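Local coordinates for arylsulfatase (Pseudoalteromonas sp. MB47, PDB 7AJ0), which acts on fucoidan as an exo-acting sulfatase, probably hydrolysing sulfate esters of the algal polysaccharide, and carries a bound calcium ion, at residues D60-W64 with G65-V69; K85-E89 with G90-T94. All coordinates share one frame; numbering follows the deposited sequence.

Contact 1 and contact 2 follow each other along the chain within the sulfatase domain, their centres about 13 Å apart. Contact 1 lies in the loop that leaves strand 53-59 at the calcium ion and leads to helix 81-88; contact 2 is the corner where that helix hands over to strand 91-97. Both strands belong to the large mixed sheet. The two contacts touch: W64 probably donates from NE1 to the carbonyl of T94, while V69 packs against the helix end and strand of contact 2. One run of chain thus leads from the metal site to a strand within the large sheet, and touches a second subunit of the hexamer at both contacts.

Contact 1: D60-W64 with G65-V69. With CA (calcium ion), chain G.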
loop_
_atom_site.group_PDB
_atom_site.type_symbol
_atom_site.label_atom_id
_atom_site.label_comp_id
_atom_site.label_asym_id
_atom_site.label_seq_id
_atom_site.Cartn_x
_atom_site.Cartn_y
_atom_site.Cartn_z
ATOM N N ASP A 60 25.024 17.978 14.306
ATOM C CA ASP A 60 23.826 18.296 13.540
ATOM C C ASP A 60 23.317 17.051 12.825
ATOM O O ASP A 60 24.077 16.377 12.123
ATOM C CB ASP A 60 24.131 19.409 12.534
ATOM C CG ASP A 60 22.880 20.075 11.993
ATOM O OD1 ASP A 60 21.768 19.681 12.393
ATOM O OD2 ASP A 60 23.012 21.001 11.167
ATOM N N ASP A 61 22.032 16.745 13.021
ATOM C CA ASP A 61 21.354 15.671 12.294
ATOM C C ASP A 61 22.039 14.323 12.505
ATOM O O ASP A 61 22.144 13.509 11.585
ATOM C CB ASP A 61 21.261 15.995 10.800
ATOM C CG ASP A 61 20.340 17.166 10.511
ATOM O OD1 ASP A 61 19.775 17.726 11.470
ATOM O OD2 ASP A 61 20.176 17.524 9.326
ATOM N N LEU A 62 22.496 14.079 13.728
ATOM C CA LEU A 62 23.150 12.826 14.076
ATOM C C LEU A 62 22.121 11.844 14.622
ATOM O O LEU A 62 21.368 12.172 15.544
ATOM C CB LEU A 62 24.250 13.063 15.110
ATOM C CG LEU A 62 25.116 11.852 15.463
ATOM C CD1 LEU A 62 26.096 11.564 14.335
ATOM C CD2 LEU A 62 25.848 12.066 16.781
ATOM N N GLY A 63 22.097 10.639 14.057
ATOM C CA GLY A 63 21.141 9.645 14.484
ATOM C C GLY A 63 21.525 8.966 15.786
ATOM O O GLY A 63 22.689 8.930 16.188
ATOM N N TRP A 64 20.504 8.408 16.444
ATOM C CA TRP A 64 20.706 7.728 17.720
ATOM C C TRP A 64 21.787 6.662 17.629
ATOM O O TRP A 64 22.556 6.463 18.576
ATOM C CB TRP A 64 19.385 7.101 18.172
ATOM C CG TRP A 64 19.374 6.563 19.571
ATOM C CD1 TRP A 64 18.987 7.229 20.697
ATOM C CD2 TRP A 64 19.735 5.241 19.990
ATOM N NE1 TRP A 64 19.090 6.407 21.791
ATOM C CE2 TRP A 64 19.548 5.182 21.385
ATOM C CE3 TRP A 64 20.202 4.105 19.325
ATOM C CZ2 TRP A 64 19.812 4.033 22.124
ATOM C CZ3 TRP A 64 20.464 2.965 20.061
ATOM C CH2 TRP A 64 20.268 2.938 21.446
ATOM N N GLY A 65 21.866 5.969 16.501
ATOM C CA GLY A 65 22.784 4.865 16.340
ATOM C C GLY A 65 24.045 5.156 15.561
ATOM O O GLY A 65 24.766 4.213 15.217
ATOM N N ASP A 66 24.346 6.425 15.271
ATOM C CA ASP A 66 25.548 6.718 14.492
ATOM C C ASP A 66 26.820 6.345 15.243
ATOM O O ASP A 66 27.691 5.683 14.650
ATOM C CB ASP A 66 25.552 8.190 14.071
ATOM C CG ASP A 66 24.848 8.421 12.740
ATOM O OD1 ASP A 66 25.155 7.694 11.772
ATOM O OD2 ASP A 66 23.986 9.324 12.660
ATOM N N PRO A 67 27.005 6.716 16.511
ATOM C CA PRO A 67 28.230 6.319 17.217
ATOM C C PRO A 67 28.289 4.815 17.430
ATOM O O PRO A 67 27.268 4.145 17.606
ATOM C CB PRO A 67 28.138 7.064 18.556
ATOM C CG PRO A 67 27.095 8.120 18.355
ATOM C CD PRO A 67 26.134 7.559 17.350
ATOM N N GLY A 68 29.513 4.286 17.423
ATOM C CA GLY A 68 29.688 2.852 17.577
ATOM C C GLY A 68 29.131 2.326 18.885
ATOM O O GLY A 68 28.579 1.224 18.940
ATOM N N VAL A 69 29.264 3.106 19.960
ATOM C CA VAL A 69 28.787 2.676 21.269
ATOM C C VAL A 69 27.271 2.636 21.353
ATOM O O VAL A 69 26.730 2.056 22.301
ATOM C CB VAL A 69 29.391 3.597 22.351
ATOM C CG1 VAL A 69 28.739 4.969 22.312
ATOM C CG2 VAL A 69 29.254 2.968 23.721
HETATM CA CA CA G . 19.637 19.548 12.811
#
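G63 and D66 hold each other twice across a type I beta turn. G63 N donates to D66 OD2 over 2.7 Å, approaching on the anti side of the carboxylate and 18° out of its plane. In return D66 N reaches G63 O at 3.1 Å, in a nearly straight bond (173° at the hydrogen). L62 packs alongside: its CG stands anti to the backbone N (chi1 -174°), which brings CD1 to 3.4 Å from D66 CB, the two side chains running at a slant to each other. This half is close-packed, and the other branch is looser, L62 CD2 coming no nearer than 4.4 Å to P67 CG. W64 swings its indole off the turn, against R354 of the same chain and G71 of a second subunit, and the segment ends at V69, which is partly exposed. At the other end, D60 OD1 and D61 OD1 bind calcium at 2.2 and 2.3 Å, with C102, D325 and N326 completing the protein ligands; K157 and K345 pair with the OD2 atoms of D60 and D61. D66 OD1 accepts from Y338 N, so both carboxylate oxygens are engaged. With the carboxylate cut back to an alanine's methyl, G63 N and Y338 N would probably lose their acceptor, leaving the turn one of its two bonds. The chemistry is that of a buried carboxylate accepting from two backbone N-H groups, which would probably help stabilise its charge and is consistent with a firmly shaped loop directly following the calcium ligands.

Contact 2: K85-E89 with G90-T94; sequences KLANE and GLRLT
Across the corner, N88 and R92 meet through a single water at the edge of the R92 guanidinium and in its plane. The water accepts from R92 NE at 3.0 Å and donates to N88 OD1 at 3.1 Å, joining the last turn of the helix to the strand. V69 O sits over one face of the guanidinium, 3.4 Å from R92 CZ, and Y70 adds a cation-pi contact. The R92 chain runs out extended, with CG anti to the backbone N (chi1 -180°), before it turns about its CG-CD bond (chi3 66°), and G68 of a second subunit packs against it. Nearer the backbone, the contact is apolar: A87 CB faces R92 CB at 4.2 Å. The helix runs out here. E89 N still bonds to K85 O, but G90 N turns to A87 O at 3.1 Å, one residue tighter than the alpha-helical spacing, and the chain then straightens into strand 91-97. G90 lies close against the helix end, where a beta carbon would run into L86 O. On the outer side K85 and E89 are of opposite charge and close, although the modelled positions of their ends are doubtful. Strands 354-360 and 369-371 both pair with strand 91-97, and L86 and A87 rest on I358, so the helix is packed onto the sheet. The chemistry implies a buried guanidinium whose charge is probably stabilised by a backbone carbonyl on one face, the Y70 ring and a bridging water, leaving a polar seam beside the small apolar contact of A87.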
loop_
_atom_site.group_PDB
_atom_site.type_symbol
_atom_site.label_atom_id
_atom_site.label_comp_id
_atom_site.label_asym_id
_atom_site.label_seq_id
_atom_site.Cartn_x
_atom_site.Cartn_y
_atom_site.Cartn_z
ATOM N N LYS A 85 34.806 6.608 23.721
ATOM C CA LYS A 85 35.552 6.695 24.971
ATOM C C LYS A 85 34.880 7.650 25.950
ATOM O O LYS A 85 34.883 7.406 27.162
ATOM C CB LYS A 85 36.990 7.120 24.679
ATOM C CG LYS A 85 37.949 6.929 25.839
ATOM C CD LYS A 85 39.397 7.076 25.388
ATOM C CE LYS A 85 40.360 7.054 26.570
ATOM N NZ LYS A 85 40.329 5.763 27.319
ATOM N N LEU A 86 34.285 8.737 25.447
ATOM C CA LEU A 86 33.484 9.598 26.312
ATOM C C LEU A 86 32.360 8.808 26.976
ATOM O O LEU A 86 32.110 8.953 28.178
ATOM C CB LEU A 86 32.898 10.765 25.518
ATOM C CG LEU A 86 33.767 11.989 25.239
ATOM C CD1 LEU A 86 32.964 13.037 24.466
ATOM C CD2 LEU A 86 34.323 12.588 26.520
ATOM N N ALA A 87 31.675 7.961 26.205
ATOM C CA ALA A 87 30.545 7.214 26.746
ATOM C C ALA A 87 31.005 6.132 27.715
ATOM O O ALA A 87 30.427 5.966 28.795
ATOM C CB ALA A 87 29.734 6.599 25.603
ATOM N N ASN A 88 32.040 5.376 27.344
ATOM C CA ASN A 88 32.467 4.261 28.183
ATOM C C ASN A 88 33.125 4.740 29.470
ATOM O O ASN A 88 33.079 4.039 30.487
ATOM C CB ASN A 88 33.419 3.354 27.403
ATOM C CG ASN A 88 32.725 2.621 26.269
ATOM O OD1 ASN A 88 31.523 2.359 26.327
ATOM N ND2 ASN A 88 33.482 2.285 25.232
ATOM N N GLU A 89 33.743 5.916 29.450
ATOM C CA GLU A 89 34.310 6.518 30.649
ATOM C C GLU A 89 33.351 7.499 31.305
ATOM O O GLU A 89 33.755 8.242 32.205
ATOM C CB GLU A 89 35.630 7.209 30.309
ATOM C CG GLU A 89 36.726 6.228 29.944
ATOM C CD GLU A 89 37.880 6.878 29.217
ATOM O OE1 GLU A 89 37.905 8.123 29.117
ATOM O OE2 GLU A 89 38.762 6.136 28.738
ATOM N N GLY A 90 32.095 7.511 30.880
ATOM C CA GLY A 90 31.087 8.390 31.458
ATOM C C GLY A 90 29.734 7.738 31.442
ATOM O O GLY A 90 29.616 6.525 31.667
ATOM N N LEU A 91 28.704 8.529 31.161
ATOM C CA LEU A 91 27.316 8.086 31.218
ATOM C C LEU A 91 26.707 8.181 29.827
ATOM O O LEU A 91 26.734 9.249 29.206
ATOM C CB LEU A 91 26.526 8.935 32.217
ATOM C CG LEU A 91 25.002 8.860 32.199
ATOM C CD1 LEU A 91 24.514 7.469 32.537
ATOM C CD2 LEU A 91 24.420 9.881 33.176
ATOM N N ARG A 92 26.164 7.068 29.343
ATOM C CA ARG A 92 25.479 7.027 28.058
ATOM C C ARG A 92 23.976 6.988 28.306
ATOM O O ARG A 92 23.473 6.067 28.959
ATOM C CB ARG A 92 25.924 5.818 27.237
ATOM C CG ARG A 92 25.243 5.723 25.882
ATOM C CD ARG A 92 25.974 4.776 24.950
ATOM N NE ARG A 92 25.926 3.389 25.403
ATOM C CZ ARG A 92 24.944 2.537 25.113
ATOM N NH1 ARG A 92 23.914 2.929 24.376
ATOM N NH2 ARG A 92 24.993 1.293 25.566
ATOM N N LEU A 93 23.268 7.989 27.793
ATOM C CA LEU A 93 21.823 8.097 27.942
ATOM C C LEU A 93 21.152 7.511 26.707
ATOM O O LEU A 93 21.430 7.940 25.581
ATOM C CB LEU A 93 21.408 9.553 28.136
ATOM C CG LEU A 93 21.932 10.238 29.396
ATOM C CD1 LEU A 93 21.540 11.706 29.398
ATOM C CD2 LEU A 93 21.411 9.549 30.644
ATOM N N THR A 94 20.269 6.537 26.916
ATOM C CA THR A 94 19.586 5.860 25.824
ATOM C C THR A 94 18.172 6.380 25.587
ATOM O O THR A 94 17.513 5.925 24.646
ATOM C CB THR A 94 19.538 4.348 26.081
ATOM O OG1 THR A 94 18.993 4.089 27.381
ATOM C CG2 THR A 94 20.931 3.747 25.997
HETATM O O HOH W 1 28.621 3.184 26.789
#